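Serine proteinase inhibitor 1 (Myxoma virus, PDB 6BJ5) inhibits serine-type endopeptidases as a poxviral member of the serpin family and is important in the virulence of its virus. Local coordinates at residues L20-Y25 with L257-A262; S36-T41 with F72-E77; A43-R48 with E63-D68; F98-Q103 with N117-D122; P129-A134 with L294-I299. All blocks are in the same frame, centred on the assembly; numbering follows the deposited sequence.

Contact 1 (L20-Y25 with L257-A262); sequences LWTFRY and LDLRDA
Thr22 O accepts the backbone N of Tyr25 at 3.0 Å, and in this turn, leading into the weakly bonded helix 23-26, both side chains face Ala262. In this serpin the N-terminal turn packs on the turn and helix 260-265 that follow strand 243-258, a strand of the large central sheet. Ala262 CB, on that helix, lies 3.6 Å from Tyr25 CB and 3.8 Å from Thr22 CG2. The tyrosine therefore touches mainly through the base of its side chain, and the methyl group reaches the ring obliquely. Thr22 directs CG2 anti to the backbone N and into the interface, where Leu259 CD2 comes to 3.9 Å of it, the two side chains crossing at about a right angle. Its OG1 hydrogen-bonds to Ile18 O, four residues back. Apolar packing thus carries the contact, and three of the four touching residues are buried. The opposing turn is shaped by a capping bond: Arg260 N donates to Asp258 OD1 over 3.1 Å, nearly straight at 171°, and meets that oxygen almost in line with its C-O bond.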
# COMPACT_ATOMS: atom_id res chain seq x y z
N LEU A 20 -2.70 -7.88 2.31
CA LEU A 20 -2.91 -8.16 0.90
C LEU A 20 -4.37 -8.46 0.59
O LEU A 20 -4.88 -8.07 -0.46
CB LEU A 20 -2.03 -9.34 0.50
CG LEU A 20 -1.98 -9.65 -0.98
CD1 LEU A 20 -1.21 -8.48 -1.61
CD2 LEU A 20 -1.28 -11.00 -1.23
N TRP A 21 -5.06 -9.08 1.54
CA TRP A 21 -6.47 -9.38 1.35
C TRP A 21 -7.33 -8.13 1.47
O TRP A 21 -8.50 -8.17 1.09
CB TRP A 21 -6.89 -10.45 2.38
CG TRP A 21 -6.43 -11.87 2.06
CD1 TRP A 21 -5.14 -12.32 1.99
CD2 TRP A 21 -7.26 -13.01 1.82
NE1 TRP A 21 -5.11 -13.66 1.69
CE2 TRP A 21 -6.40 -14.11 1.58
CE3 TRP A 21 -8.64 -13.20 1.75
CZ2 TRP A 21 -6.89 -15.38 1.29
CZ3 TRP A 21 -9.12 -14.46 1.46
CH2 TRP A 21 -8.25 -15.53 1.24
N THR A 22 -6.79 -7.03 2.00
CA THR A 22 -7.58 -5.82 2.10
C THR A 22 -7.85 -5.22 0.73
O THR A 22 -8.87 -4.55 0.54
CB THR A 22 -6.90 -4.78 3.00
OG1 THR A 22 -6.74 -5.31 4.33
CG2 THR A 22 -7.74 -3.50 3.08
N PHE A 23 -6.95 -5.46 -0.25
CA PHE A 23 -7.09 -4.77 -1.54
C PHE A 23 -8.40 -5.13 -2.21
O PHE A 23 -9.03 -4.25 -2.81
CB PHE A 23 -5.92 -5.06 -2.48
CG PHE A 23 -5.99 -4.25 -3.77
CD1 PHE A 23 -5.62 -2.91 -3.79
CD2 PHE A 23 -6.46 -4.82 -4.94
CE1 PHE A 23 -5.72 -2.17 -4.94
CE2 PHE A 23 -6.55 -4.09 -6.08
CZ PHE A 23 -6.18 -2.76 -6.09
N ARG A 24 -8.89 -6.36 -2.04
CA ARG A 24 -10.16 -6.73 -2.65
C ARG A 24 -11.35 -5.90 -2.19
O ARG A 24 -12.35 -5.85 -2.92
CB ARG A 24 -10.41 -8.24 -2.50
CG ARG A 24 -9.20 -9.14 -2.78
CD ARG A 24 -9.49 -10.64 -2.54
NE ARG A 24 -8.28 -11.47 -2.60
CZ ARG A 24 -8.22 -12.78 -2.34
NH1 ARG A 24 -9.30 -13.43 -1.92
NH2 ARG A 24 -7.08 -13.43 -2.53
N TYR A 25 -11.27 -5.19 -1.06
CA TYR A 25 -12.41 -4.40 -0.61
C TYR A 25 -12.28 -2.93 -0.95
O TYR A 25 -13.24 -2.18 -0.78
CB TYR A 25 -12.62 -4.55 0.90
CG TYR A 25 -12.74 -5.99 1.31
CD1 TYR A 25 -11.61 -6.74 1.55
CD2 TYR A 25 -13.98 -6.61 1.36
CE1 TYR A 25 -11.70 -8.05 1.88
CE2 TYR A 25 -14.08 -7.94 1.69
CZ TYR A 25 -12.93 -8.66 1.95
OH TYR A 25 -12.95 -9.99 2.28
N LEU A 257 -8.12 5.99 1.25
CA LEU A 257 -8.92 4.79 1.49
C LEU A 257 -9.30 4.70 2.95
O LEU A 257 -8.47 4.97 3.83
CB LEU A 257 -8.15 3.53 1.10
CG LEU A 257 -7.59 3.47 -0.32
CD1 LEU A 257 -6.78 2.21 -0.56
CD2 LEU A 257 -8.72 3.59 -1.33
N ASP A 258 -10.56 4.34 3.19
CA ASP A 258 -11.06 4.04 4.53
C ASP A 258 -11.12 2.53 4.69
O ASP A 258 -11.92 1.87 4.01
CB ASP A 258 -12.44 4.65 4.76
CG ASP A 258 -12.92 4.50 6.19
OD1 ASP A 258 -12.40 3.63 6.93
OD2 ASP A 258 -13.85 5.24 6.57
N LEU A 259 -10.32 2.00 5.59
CA LEU A 259 -10.14 0.56 5.68
C LEU A 259 -10.90 -0.09 6.83
O LEU A 259 -10.77 -1.30 7.01
CB LEU A 259 -8.65 0.24 5.81
CG LEU A 259 -7.75 0.92 4.79
CD1 LEU A 259 -6.32 0.61 5.18
CD2 LEU A 259 -8.02 0.38 3.40
N ARG A 260 -11.71 0.67 7.57
CA ARG A 260 -12.43 0.08 8.70
C ARG A 260 -13.34 -1.04 8.23
O ARG A 260 -13.35 -2.13 8.82
CB ARG A 260 -13.25 1.14 9.43
CG ARG A 260 -14.29 0.57 10.37
CD ARG A 260 -14.84 1.63 11.30
NE ARG A 260 -15.85 1.08 12.19
CZ ARG A 260 -16.12 1.54 13.40
NH1 ARG A 260 -15.43 2.56 13.89
NH2 ARG A 260 -17.07 0.98 14.14
N ASP A 261 -14.12 -0.79 7.19
CA ASP A 261 -15.08 -1.80 6.74
C ASP A 261 -14.34 -3.06 6.29
O ASP A 261 -14.70 -4.18 6.70
CB ASP A 261 -15.96 -1.18 5.66
CG ASP A 261 -17.11 -2.07 5.23
OD1 ASP A 261 -16.91 -3.26 4.94
OD2 ASP A 261 -18.25 -1.57 5.21
N ALA A 262 -13.27 -2.91 5.51
CA ALA A 262 -12.48 -4.06 5.07
C ALA A 262 -11.87 -4.82 6.24
O ALA A 262 -11.86 -6.06 6.25
CB ALA A 262 -11.36 -3.61 4.13

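Contact 2 (S36-T41 with F72-E77); sequences SPYGLT and FLALRE
This is a buried aromatic contact in the interior of the chain, between the first turn of helix 37-49 and the start of strand 73-81 in the large mixed sheet. Its centre is Tyr38 with Phe72, an edge-to-face (T-shaped) pair: the centroids are 5.1 Å apart, the planes meet at 79°, and the edge of Phe72 is directed at the face of Tyr38. The overlap is displaced toward the phenol end, because Phe72 CE1 lies 3.5 Å from Tyr38 CE2 and also reaches Tyr38 CZ and OH. Tyr38 extends toward Phe72 with CG anti to its backbone N (chi1 -180°), whereas Phe72 tucks CG between backbone N and carbonyl carbon. Ala74 CB adds a lighter touch, 4.0 Å from Tyr38 CE2 and near the plane of that ring. At the N-cap, Ser36 OG accepts Gly39 N at 2.8 Å and also hydrogen-bonds to Leu29 O of the neighbouring chain. Pro37 O is gripped twice from opposite faces of its plane, by Thr41 N at 3.0 Å and Thr41 OG1 at 3.1 Å. Beyond the pair, Phe72 packs on Leu29 and Tyr38 on Thr27, both of the neighbouring chain. A helix N-terminus lodged behind the central strands, with Ser36 O bonded to Gln295 NE2, is consistent with the shutter region of the serpin fold.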
# COMPACT_ATOMS: atom_id res chain seq x y z
N SER A 36 -1.12 0.18 -0.13
CA SER A 36 0.10 -0.39 0.42
C SER A 36 -0.27 -1.46 1.42
O SER A 36 -0.62 -1.14 2.57
CB SER A 36 0.97 0.65 1.10
OG SER A 36 2.07 -0.02 1.70
N PRO A 37 -0.24 -2.74 1.03
CA PRO A 37 -0.38 -3.82 2.02
C PRO A 37 0.69 -3.78 3.10
O PRO A 37 0.39 -4.06 4.26
CB PRO A 37 -0.31 -5.08 1.16
CG PRO A 37 0.29 -4.66 -0.12
CD PRO A 37 -0.15 -3.27 -0.34
N TYR A 38 1.95 -3.47 2.76
CA TYR A 38 2.99 -3.39 3.78
C TYR A 38 2.67 -2.30 4.80
O TYR A 38 2.84 -2.48 6.01
CB TYR A 38 4.32 -3.09 3.15
CG TYR A 38 5.46 -3.00 4.13
CD1 TYR A 38 6.05 -4.14 4.64
CD2 TYR A 38 5.95 -1.77 4.55
CE1 TYR A 38 7.10 -4.08 5.51
CE2 TYR A 38 7.00 -1.70 5.45
CZ TYR A 38 7.57 -2.87 5.92
OH TYR A 38 8.62 -2.85 6.80
N GLY A 39 2.26 -1.13 4.31
CA GLY A 39 1.94 -0.03 5.22
C GLY A 39 0.81 -0.36 6.18
O GLY A 39 0.81 0.09 7.32
N LEU A 40 -0.21 -1.09 5.70
CA LEU A 40 -1.29 -1.52 6.58
C LEU A 40 -0.78 -2.50 7.62
O LEU A 40 -0.99 -2.32 8.82
CB LEU A 40 -2.40 -2.17 5.76
CG LEU A 40 -3.61 -2.61 6.59
CD1 LEU A 40 -4.14 -1.44 7.41
CD2 LEU A 40 -4.74 -3.12 5.67
N THR A 41 -0.08 -3.53 7.16
CA THR A 41 0.46 -4.59 8.00
C THR A 41 1.39 -4.02 9.07
O THR A 41 1.38 -4.48 10.22
CB THR A 41 1.19 -5.61 7.13
OG1 THR A 41 0.21 -6.30 6.34
CG2 THR A 41 1.98 -6.61 7.98
N PHE A 72 13.45 0.65 0.56
CA PHE A 72 12.31 1.49 0.91
C PHE A 72 12.49 2.03 2.32
O PHE A 72 12.96 1.31 3.20
CB PHE A 72 10.99 0.72 0.79
CG PHE A 72 10.88 -0.44 1.72
CD1 PHE A 72 10.18 -0.32 2.91
CD2 PHE A 72 11.46 -1.66 1.39
CE1 PHE A 72 10.06 -1.41 3.78
CE2 PHE A 72 11.36 -2.75 2.24
CZ PHE A 72 10.65 -2.63 3.45
N LEU A 73 12.10 3.27 2.53
CA LEU A 73 12.08 3.85 3.86
C LEU A 73 10.71 3.62 4.48
O LEU A 73 9.68 3.83 3.83
CB LEU A 73 12.42 5.33 3.82
CG LEU A 73 13.85 5.54 3.29
CD1 LEU A 73 14.26 7.01 3.28
CD2 LEU A 73 14.87 4.69 4.07
N ALA A 74 10.71 3.16 5.72
CA ALA A 74 9.50 2.84 6.46
C ALA A 74 9.60 3.52 7.81
O ALA A 74 10.69 3.65 8.37
CB ALA A 74 9.33 1.33 6.64
N LEU A 75 8.46 3.96 8.34
CA LEU A 75 8.47 4.73 9.58
C LEU A 75 7.24 4.39 10.42
O LEU A 75 6.16 4.15 9.88
CB LEU A 75 8.56 6.23 9.30
CG LEU A 75 8.44 7.22 10.47
CD1 LEU A 75 9.16 8.50 10.13
CD2 LEU A 75 6.98 7.56 10.77
N ARG A 76 7.43 4.38 11.74
CA ARG A 76 6.35 4.02 12.67
C ARG A 76 6.42 4.90 13.91
O ARG A 76 7.43 4.91 14.62
CB ARG A 76 6.43 2.55 13.06
CG ARG A 76 6.16 1.63 11.91
CD ARG A 76 7.07 0.43 11.97
NE ARG A 76 6.27 -0.76 11.78
CZ ARG A 76 6.64 -1.98 12.11
NH1 ARG A 76 5.81 -2.98 11.90
NH2 ARG A 76 7.83 -2.16 12.65
N GLU A 77 5.33 5.62 14.16
CA GLU A 77 5.22 6.55 15.28
C GLU A 77 3.85 6.34 15.89
O GLU A 77 2.90 5.94 15.21
CB GLU A 77 5.37 8.03 14.84
CG GLU A 77 6.65 8.36 14.10
CD GLU A 77 7.92 8.10 14.90
OE1 GLU A 77 7.99 8.47 16.09
OE2 GLU A 77 8.85 7.51 14.33

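Contact 3 (A43-R48 with E63-D68); sequences ALSVLR and ESVVED
Arg48 leaves the helix with CG anti to its backbone N (chi1 -179°) and runs extended from CG to NE toward Glu63. From CB through CD the chain meets nothing of 63-68 closely; NE is the first atom to do so, passing 4.0 Å from Glu63 CG. At CZ the guanidinium is swung round by chi4 of 79°, which presents NH2 to the carboxylate while NH1 makes a weak bond to Ile59 O. NH2 and Glu63 OE2 form a salt bridge at 3.5 Å; the hydrogen bond within it is straight but weak. OE2 lies at the guanidinium edge, close to its plane, although the carboxylate itself is turned 56° from that plane. Glu63 is extended beyond CG, and the two side chains cross at about a right angle. The contact lays the irregular linker between helix 53-58 and strand 73-81 against the serpin helix 37-49. Many serpins place a helix D in this part of the chain, but here the linker has none. One turn earlier, Ser45 touches Val65, with its CB 4.1 Å from Val65 CG1. Its OG comes within 3.5 Å of Glu63 O at a poor angle, and its hydrogen bond goes instead to Pro62 O, just before the segment. Val65 continues along the helix, resting also on Tyr38, Thr41 and Ser42.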
# COMPACT_ATOMS: atom_id res chain seq x y z
N ALA A 43 1.35 -1.00 10.39
CA ALA A 43 0.54 -0.28 11.37
C ALA A 43 -0.13 -1.24 12.34
O ALA A 43 -0.05 -1.07 13.56
CB ALA A 43 -0.51 0.57 10.63
N LEU A 44 -0.80 -2.27 11.80
CA LEU A 44 -1.47 -3.27 12.62
C LEU A 44 -0.48 -3.96 13.55
O LEU A 44 -0.83 -4.33 14.68
CB LEU A 44 -2.16 -4.30 11.74
CG LEU A 44 -3.31 -3.87 10.84
CD1 LEU A 44 -3.88 -5.09 10.10
CD2 LEU A 44 -4.39 -3.21 11.66
N SER A 45 0.75 -4.16 13.09
CA SER A 45 1.76 -4.84 13.90
C SER A 45 2.12 -4.02 15.13
O SER A 45 2.27 -4.57 16.23
CB SER A 45 2.98 -5.12 13.03
OG SER A 45 4.00 -5.81 13.72
N VAL A 46 2.22 -2.70 14.97
CA VAL A 46 2.41 -1.81 16.12
C VAL A 46 1.18 -1.84 17.01
O VAL A 46 1.29 -2.02 18.23
CB VAL A 46 2.72 -0.38 15.63
CG1 VAL A 46 2.74 0.59 16.81
CG2 VAL A 46 4.05 -0.35 14.88
N LEU A 47 -0.02 -1.67 16.42
CA LEU A 47 -1.27 -1.70 17.19
C LEU A 47 -1.37 -2.93 18.05
O LEU A 47 -2.07 -2.93 19.08
CB LEU A 47 -2.46 -1.67 16.23
CG LEU A 47 -3.86 -1.61 16.86
CD1 LEU A 47 -4.04 -0.32 17.62
CD2 LEU A 47 -4.94 -1.72 15.82
N ARG A 48 -0.68 -3.98 17.67
CA ARG A 48 -0.77 -5.27 18.33
C ARG A 48 0.02 -5.27 19.64
O ARG A 48 -0.37 -5.94 20.60
CB ARG A 48 -0.30 -6.31 17.31
CG ARG A 48 -0.32 -7.69 17.72
CD ARG A 48 0.08 -8.56 16.54
NE ARG A 48 0.52 -9.84 17.07
CZ ARG A 48 -0.31 -10.79 17.46
NH1 ARG A 48 -1.64 -10.62 17.37
NH2 ARG A 48 0.19 -11.91 17.97
N GLU A 63 4.55 -10.49 13.84
CA GLU A 63 5.03 -9.62 14.90
C GLU A 63 6.25 -8.81 14.50
O GLU A 63 6.50 -7.76 15.10
CB GLU A 63 5.35 -10.42 16.15
CG GLU A 63 4.20 -11.23 16.69
CD GLU A 63 4.38 -11.57 18.16
OE1 GLU A 63 5.36 -11.06 18.77
OE2 GLU A 63 3.55 -12.34 18.71
N SER A 64 7.00 -9.25 13.50
CA SER A 64 8.14 -8.52 12.98
C SER A 64 7.89 -8.33 11.49
O SER A 64 7.66 -9.31 10.78
CB SER A 64 9.47 -9.24 13.22
OG SER A 64 10.50 -8.66 12.44
N VAL A 65 7.91 -7.10 11.03
CA VAL A 65 7.82 -6.85 9.60
C VAL A 65 9.21 -6.67 9.04
O VAL A 65 10.11 -6.14 9.71
CB VAL A 65 6.92 -5.64 9.28
CG1 VAL A 65 5.52 -5.84 9.90
CG2 VAL A 65 7.59 -4.32 9.73
N VAL A 66 9.40 -7.14 7.81
CA VAL A 66 10.67 -6.95 7.13
C VAL A 66 10.96 -5.46 7.06
O VAL A 66 10.05 -4.63 7.01
CB VAL A 66 10.62 -7.59 5.73
CG1 VAL A 66 11.87 -7.25 4.89
CG2 VAL A 66 10.42 -9.09 5.85
N GLU A 67 12.24 -5.13 7.11
CA GLU A 67 12.69 -3.78 6.85
C GLU A 67 14.00 -3.86 6.08
O GLU A 67 14.81 -4.76 6.30
CB GLU A 67 12.83 -2.98 8.15
CG GLU A 67 11.61 -2.12 8.46
CD GLU A 67 11.33 -1.99 9.94
OE1 GLU A 67 11.95 -2.73 10.74
OE2 GLU A 67 10.48 -1.14 10.31
N ASP A 68 14.17 -2.93 5.15
CA ASP A 68 15.38 -2.83 4.34
C ASP A 68 15.48 -1.36 3.97
O ASP A 68 14.60 -0.84 3.29
CB ASP A 68 15.30 -3.73 3.10
CG ASP A 68 16.54 -3.63 2.22
OD1 ASP A 68 17.31 -2.65 2.32
OD2 ASP A 68 16.74 -4.56 1.40

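Contact 4 (F98-Q103 with N117-D122); sequences FNTSVQ and NSYVKD
With CG anti to the backbone N (chi1 179°), the Tyr119 ring points out of helix 112-120 toward Gln103, whose chain is bent at chi2 (-63°) and sets its amide above the CE2-CZ-OH rim of the ring. The two flat groups are inclined 31° to each other, and Gln103 CD comes 3.3 Å from Tyr119 CE2. Gln103 CG sits over the ring face, 4.1 Å from the centroid, which qualifies as a CH-pi contact. The amide nitrogen also approaches the phenol, with NE2 3.1 Å from Tyr119 OH, but the angle is too poor for a hydrogen bond. NE2 donates instead to Ser101 O at 2.8 Å, from above that carbonyl's plane; this bond within the loop fixes the rotation of the amide and hence the side it turns to the ring. Thr100 OG1 lies 3.6 Å from Tyr119 OH. Glu77 OE1 bonds both hydroxyls and so bridges the loop and the helix; its OE2 pairs with Lys123. In the serpin framework the segment 98-103 links helix 88-98 to the outer strand 103-105, which runs parallel to strand 73-81 in the large sheet, and Tyr119 reaches segment 98-103 from the last turn of helix 112-120.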
# COMPACT_ATOMS: atom_id res chain seq x y z
N PHE A 98 10.72 -0.38 18.22
CA PHE A 98 10.59 0.43 17.03
C PHE A 98 11.54 1.62 17.04
O PHE A 98 11.35 2.56 16.26
CB PHE A 98 9.15 0.90 16.85
CG PHE A 98 8.17 -0.22 16.94
CD1 PHE A 98 7.32 -0.33 18.03
CD2 PHE A 98 8.10 -1.18 15.94
CE1 PHE A 98 6.42 -1.39 18.14
CE2 PHE A 98 7.22 -2.23 16.04
CZ PHE A 98 6.37 -2.34 17.14
N ASN A 99 12.54 1.60 17.93
CA ASN A 99 13.58 2.62 17.96
C ASN A 99 12.97 4.02 17.95
O ASN A 99 13.43 4.91 17.23
CB ASN A 99 14.56 2.45 16.81
CG ASN A 99 15.92 3.05 17.10
OD1 ASN A 99 16.41 2.98 18.23
ND2 ASN A 99 16.53 3.65 16.08
N THR A 100 11.89 4.20 18.70
CA THR A 100 11.21 5.48 18.74
C THR A 100 10.32 5.50 19.97
O THR A 100 9.87 4.46 20.45
CB THR A 100 10.40 5.74 17.46
OG1 THR A 100 9.99 7.11 17.42
CG2 THR A 100 9.14 4.88 17.43
N SER A 101 10.08 6.70 20.50
CA SER A 101 9.32 6.87 21.73
C SER A 101 7.94 7.41 21.43
O SER A 101 7.75 8.19 20.50
CB SER A 101 10.04 7.80 22.71
OG SER A 101 11.13 7.13 23.32
N VAL A 102 6.97 6.95 22.23
CA VAL A 102 5.63 7.48 22.14
C VAL A 102 5.68 8.99 22.31
O VAL A 102 6.36 9.50 23.21
CB VAL A 102 4.73 6.82 23.20
CG1 VAL A 102 3.33 7.42 23.14
CG2 VAL A 102 4.71 5.33 22.99
N GLN A 103 4.97 9.70 21.45
CA GLN A 103 4.97 11.16 21.45
C GLN A 103 3.70 11.63 22.14
O GLN A 103 2.60 11.45 21.61
CB GLN A 103 5.05 11.71 20.03
CG GLN A 103 6.28 11.26 19.28
CD GLN A 103 7.55 11.76 19.91
OE1 GLN A 103 7.69 12.95 20.18
NE2 GLN A 103 8.50 10.85 20.15
N ASN A 117 3.09 16.98 11.89
CA ASN A 117 3.78 17.14 10.61
C ASN A 117 5.21 17.62 10.83
O ASN A 117 6.16 17.09 10.23
CB ASN A 117 2.99 18.08 9.71
CG ASN A 117 1.79 17.41 9.09
OD1 ASN A 117 1.92 16.62 8.16
ND2 ASN A 117 0.60 17.68 9.64
N SER A 118 5.40 18.63 11.69
CA SER A 118 6.75 19.07 12.02
C SER A 118 7.60 17.97 12.65
O SER A 118 8.82 18.08 12.66
CB SER A 118 6.71 20.28 12.96
OG SER A 118 7.83 20.31 13.83
N TYR A 119 6.97 16.91 13.16
CA TYR A 119 7.71 15.78 13.72
C TYR A 119 8.12 14.77 12.65
O TYR A 119 9.23 14.22 12.73
CB TYR A 119 6.89 15.09 14.80
CG TYR A 119 7.56 13.88 15.44
CD1 TYR A 119 7.41 12.60 14.91
CD2 TYR A 119 8.34 14.02 16.57
CE1 TYR A 119 8.02 11.51 15.49
CE2 TYR A 119 8.95 12.95 17.16
CZ TYR A 119 8.80 11.70 16.62
OH TYR A 119 9.43 10.63 17.22
N VAL A 120 7.26 14.50 11.67
CA VAL A 120 7.56 13.43 10.72
C VAL A 120 8.69 13.83 9.78
O VAL A 120 9.55 13.01 9.43
CB VAL A 120 6.30 13.00 9.95
CG1 VAL A 120 6.64 11.95 8.91
CG2 VAL A 120 5.27 12.44 10.92
N LYS A 121 8.71 15.09 9.34
CA LYS A 121 9.87 15.64 8.65
C LYS A 121 10.44 16.76 9.53
O LYS A 121 9.70 17.69 9.83
CB LYS A 121 9.51 16.15 7.25
CG LYS A 121 9.55 15.12 6.10
CD LYS A 121 9.23 13.71 6.57
CE LYS A 121 9.66 12.66 5.56
NZ LYS A 121 9.75 11.34 6.22
N ASP A 122 11.70 16.70 9.97
CA ASP A 122 12.71 15.67 9.67
C ASP A 122 12.29 14.28 10.10
O ASP A 122 11.37 14.16 10.90
CB ASP A 122 14.03 16.00 10.39
CG ASP A 122 14.89 17.01 9.63
OD1 ASP A 122 15.12 16.83 8.41
OD2 ASP A 122 15.36 17.98 10.26

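Contact 5 (P129-A134 with L294-I299); sequences PRVLDA and LQTSKI
The linker that leads from helix 112-120 back to strand 142-153 passes over one face of the large central sheet of the serpin, and here it rests on strand 293-302. Two points of touch follow the strand's two-residue repeat, since Leu294 and Thr296 both face the linker. At the first, Leu294 CD1 reaches 3.8 Å from Ala134 O and 4.0 Å from Ala134 CB, so the methyl group covers the alanine's backbone as well as its side chain. The leucine gets there with CG anti to its carbonyl carbon (chi1 -58°). At the second, Thr296 offers its methyl group: CG2 is 4.0 Å from Val131 O, and the nearest side-chain pair is Val131 CG1 with Thr296 CG2 at 4.3 Å. The backbones stay well apart, with CA atoms 7.7 Å apart for Val131 and Thr296 and 8.2 Å for Ala134 and Leu294. Beside this strand runs strand 305-314, bonded to it through pairs such as Leu294 with Ala313 and Thr296 with Asp311; such a strand filling the middle of the sheet is consistent with the inserted reactive loop of a cleaved serpin. A salt bridge from the poorly ordered Asp133 to Lys113 joins the linker to helix 112-120. Across the contact itself the touches are methyl groups against carbonyl oxygens and other methyls, which implies a light, weakly directional seat for the linker on the sheet.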
# COMPACT_ATOMS: atom_id res chain seq x y z
N PRO A 129 3.13 14.58 5.63
CA PRO A 129 1.87 14.14 5.01
C PRO A 129 0.65 14.81 5.64
O PRO A 129 -0.07 14.15 6.39
CB PRO A 129 1.87 12.64 5.31
CG PRO A 129 2.48 12.57 6.71
CD PRO A 129 3.48 13.72 6.79
N ARG A 130 0.40 16.08 5.34
CA ARG A 130 -0.66 16.78 6.07
C ARG A 130 -2.07 16.37 5.63
O ARG A 130 -3.04 16.83 6.25
CB ARG A 130 -0.49 18.30 5.95
CG ARG A 130 -0.91 19.01 7.23
CD ARG A 130 -1.49 20.40 7.04
NE ARG A 130 -1.58 21.08 8.33
CZ ARG A 130 -2.71 21.51 8.88
NH1 ARG A 130 -3.85 21.34 8.25
NH2 ARG A 130 -2.68 22.11 10.06
N VAL A 131 -2.19 15.49 4.63
CA VAL A 131 -3.47 14.97 4.16
C VAL A 131 -4.00 13.99 5.22
O VAL A 131 -4.45 12.88 4.92
CB VAL A 131 -3.31 14.32 2.76
CG1 VAL A 131 -4.64 13.82 2.17
CG2 VAL A 131 -2.66 15.30 1.79
N LEU A 132 -3.94 14.42 6.48
CA LEU A 132 -4.39 13.62 7.61
C LEU A 132 -5.40 14.37 8.47
O LEU A 132 -5.64 13.99 9.62
CB LEU A 132 -3.19 13.16 8.46
CG LEU A 132 -2.26 14.17 9.17
CD1 LEU A 132 -2.75 14.57 10.53
CD2 LEU A 132 -0.85 13.63 9.33
N ASP A 133 -5.99 15.46 7.95
CA ASP A 133 -7.10 16.06 8.67
C ASP A 133 -8.37 15.25 8.52
O ASP A 133 -9.28 15.38 9.34
CB ASP A 133 -7.40 17.48 8.20
CG ASP A 133 -8.27 18.24 9.20
OD1 ASP A 133 -7.85 18.45 10.36
OD2 ASP A 133 -9.40 18.60 8.83
N ALA A 134 -8.44 14.43 7.48
CA ALA A 134 -9.46 13.40 7.40
C ALA A 134 -9.53 12.56 8.67
O ALA A 134 -10.61 12.06 9.03
CB ALA A 134 -9.21 12.51 6.18
N LEU A 294 -7.23 4.86 8.15
CA LEU A 294 -7.15 5.55 6.87
C LEU A 294 -5.76 5.42 6.28
O LEU A 294 -4.75 5.49 7.00
CB LEU A 294 -7.52 7.03 7.01
CG LEU A 294 -8.91 7.26 7.58
CD1 LEU A 294 -9.22 8.75 7.64
CD2 LEU A 294 -9.97 6.50 6.78
N GLN A 295 -5.73 5.20 4.97
CA GLN A 295 -4.49 5.14 4.21
C GLN A 295 -4.57 6.07 3.00
O GLN A 295 -5.51 5.98 2.19
CB GLN A 295 -4.19 3.70 3.76
CG GLN A 295 -2.73 3.45 3.48
CD GLN A 295 -2.46 2.12 2.83
OE1 GLN A 295 -2.71 1.93 1.63
NE2 GLN A 295 -1.99 1.17 3.63
N THR A 296 -3.60 6.94 2.86
CA THR A 296 -3.45 7.71 1.64
C THR A 296 -2.15 7.27 0.97
O THR A 296 -1.09 7.23 1.61
CB THR A 296 -3.47 9.21 1.90
OG1 THR A 296 -2.30 9.57 2.62
CG2 THR A 296 -4.66 9.59 2.72
N SER A 297 -2.26 6.90 -0.30
CA SER A 297 -1.14 6.39 -1.06
C SER A 297 -1.03 7.16 -2.37
O SER A 297 -2.01 7.71 -2.87
CB SER A 297 -1.28 4.88 -1.35
OG SER A 297 -1.41 4.13 -0.16
N LYS A 298 0.18 7.23 -2.89
CA LYS A 298 0.39 7.83 -4.19
C LYS A 298 1.47 7.01 -4.87
O LYS A 298 2.45 6.62 -4.21
CB LYS A 298 0.77 9.31 -4.06
CG LYS A 298 0.76 10.08 -5.40
CD LYS A 298 1.35 11.46 -5.21
CE LYS A 298 1.51 12.21 -6.52
NZ LYS A 298 2.33 13.45 -6.30
N ILE A 299 1.26 6.68 -6.14
CA ILE A 299 2.24 5.94 -6.94
C ILE A 299 2.41 6.69 -8.25
O ILE A 299 1.43 7.17 -8.84
CB ILE A 299 1.84 4.46 -7.17
CG1 ILE A 299 1.68 3.74 -5.83
CG2 ILE A 299 2.92 3.70 -7.95
CD1 ILE A 299 1.14 2.35 -5.90

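How the contacts relate
Contacts 1 and 2 are buried, contacts 3 and 4 partly so, and contact 5 lies at the surface. The two buried ones are apolar: contact 1 is aliphatic packing round one alanine methyl, contact 2 an aromatic pair. Polar groups enter in contact 3, with a weak salt bridge, and contact 4, which sets a glutamine chain against the face and rim of a tyrosine ring; contact 5 is again apolar but sparse. Helix 37-49 serves contacts 2 and 3, and its Leu40 packs on Thr22 and Leu259 of contact 1. Strands 243-258 and 293-302, sheet neighbours joined where Leu257 N meets Gln295 O at 2.8 Å, link contacts 1 and 5. Contacts 4 and 5 meet where Asn117 packs against Pro129 and Arg130.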